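Local coordinates for protein 3-oxo-tetronate kinase (Haemophilus influenzae, PDB 1YZY) that catalyses the ATP-dependent phosphorylation of 3-oxo-tetronate to 3-oxo-tetronate 4-phosphate, as a member of the four-carbon acid sugar kinase family, at residues G233-K236 and G237-F241. Residues are numbered along the deposited sequence; the frame is centred on the assembly and turned at random.
Sequences GGKK and GTNAF
Lys235 reaches forward along its own chain to meet Thr238, its ammonium NZ making a weak hydrogen bond of 2.9 Å to the hydroxyl OG1. The same nitrogen donates to the carbonyl oxygen of Lys236, with NZ 2.9 Å from O; it stands 49° above the carbonyl plane rather than on a lone pair. Lysine suits the place because its chain is long and flexible: CG lies anti to the backbone N (chi1 -174°), and bends at chi2 and chi4 curl the tip round to the carbonyl of Lys236. Threonine suits the other end, since a short side chain holds its hydroxyl close to the backbone turn. Asn239 crosses the lysine at about a right angle near CE. Next to this cluster the backbone turns compactly, Ala240 N bonding to Gly237 O at 3.3 Å.

The tight part is thus the cluster around NZ; even here no touching residue is buried. On the loose side Lys236 sends its long chain away from the turn, its charge at an exposed position where lysine is readily accommodated. Gly233 and Gly234 both have positive phi, at angles where a side chain would jam against the preceding carbonyl oxygen, which by itself calls for glycine; Gly233 is the C-prime residue of the Schellman motif that ends helix 221-232. From that helix the loop runs toward strand 248-252, away from the residues that probably bind ATP, and passes strand 369-375, where Phe241 is joined to Lys374 by backbone hydrogen bonding and rests its side chain on His371.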
loop_
_atom_site.group_PDB
_atom_site.type_symbol
_atom_site.label_atom_id
_atom_site.label_comp_id
_atom_site.label_asym_id
_atom_site.label_seq_id
_atom_site.Cartn_x
_atom_site.Cartn_y
_atom_site.Cartn_z
ATOM N N GLY A 233 4.761 -21.128 -4.140
ATOM C CA GLY A 233 5.782 -22.058 -4.593
ATOM C C GLY A 233 6.897 -21.349 -5.351
ATOM O O GLY A 233 7.419 -21.875 -6.338
ATOM N N GLY A 234 7.256 -20.153 -4.885
ATOM C CA GLY A 234 8.309 -19.362 -5.506
ATOM C C GLY A 234 7.912 -18.523 -6.708
ATOM O O GLY A 234 8.756 -17.846 -7.295
ATOM N N LYS A 235 6.639 -18.571 -7.084
ATOM C CA LYS A 235 6.136 -17.820 -8.229
ATOM C C LYS A 235 6.366 -16.326 -8.054
ATOM O O LYS A 235 6.427 -15.825 -6.937
ATOM C CB LYS A 235 4.645 -18.108 -8.420
ATOM C CG LYS A 235 4.028 -17.498 -9.673
ATOM C CD LYS A 235 4.523 -18.188 -10.939
ATOM C CE LYS A 235 4.201 -17.367 -12.186
ATOM N NZ LYS A 235 4.964 -16.079 -12.231
ATOM N N LYS A 236 6.560 -15.625 -9.163
ATOM C CA LYS A 236 6.767 -14.182 -9.113
ATOM C C LYS A 236 5.612 -13.432 -9.786
ATOM O O LYS A 236 4.620 -14.044 -10.204
ATOM C CB LYS A 236 8.106 -13.814 -9.752
ATOM C CG LYS A 236 9.315 -14.289 -8.960
ATOM C CD LYS A 236 9.456 -13.531 -7.653
ATOM C CE LYS A 236 10.682 -13.982 -6.877
ATOM N NZ LYS A 236 10.957 -13.093 -5.708
ATOM N N GLY A 237 5.731 -12.109 -9.874
ATOM C CA GLY A 237 4.675 -11.314 -10.482
ATOM C C GLY A 237 4.766 -11.153 -11.990
ATOM O O GLY A 237 4.214 -10.197 -12.543
ATOM N N THR A 238 5.477 -12.059 -12.655
ATOM C CA THR A 238 5.642 -12.002 -14.107
ATOM C C THR A 238 4.339 -12.183 -14.875
ATOM O O THR A 238 4.215 -11.709 -16.005
ATOM C CB THR A 238 6.680 -13.044 -14.618
ATOM O OG1 THR A 238 6.565 -14.264 -13.872
ATOM C CG2 THR A 238 8.085 -12.502 -14.468
ATOM N N ASN A 239 3.371 -12.849 -14.251
ATOM C CA ASN A 239 2.077 -13.106 -14.877
ATOM C C ASN A 239 0.925 -12.316 -14.257
ATOM O O ASN A 239 -0.240 -12.731 -14.323
ATOM C CB ASN A 239 1.762 -14.604 -14.852
ATOM C CG ASN A 239 2.689 -15.404 -15.740
ATOM O OD1 ASN A 239 2.658 -15.276 -16.965
ATOM N ND2 ASN A 239 3.529 -16.231 -15.128
ATOM N N ALA A 240 1.257 -11.227 -13.572
ATOM C CA ALA A 240 0.229 -10.379 -12.985
ATOM C C ALA A 240 -0.390 -9.634 -14.171
ATOM O O ALA A 240 0.311 -9.279 -15.125
ATOM C CB ALA A 240 0.842 -9.410 -11.990
ATOM N N PHE A 241 -1.701 -9.431 -14.119
ATOM C CA PHE A 241 -2.425 -8.772 -15.199
ATOM C C PHE A 241 -1.997 -7.351 -15.547
ATOM O O PHE A 241 -1.374 -6.644 -14.748
ATOM C CB PHE A 241 -3.933 -8.787 -14.911
ATOM C CG PHE A 241 -4.369 -7.813 -13.835
ATOM C CD1 PHE A 241 -4.584 -6.464 -14.133
ATOM C CD2 PHE A 241 -4.577 -8.246 -12.527
ATOM C CE1 PHE A 241 -4.998 -5.562 -13.150
ATOM C CE2 PHE A 241 -4.992 -7.356 -11.536
ATOM C CZ PHE A 241 -5.202 -6.007 -11.851
#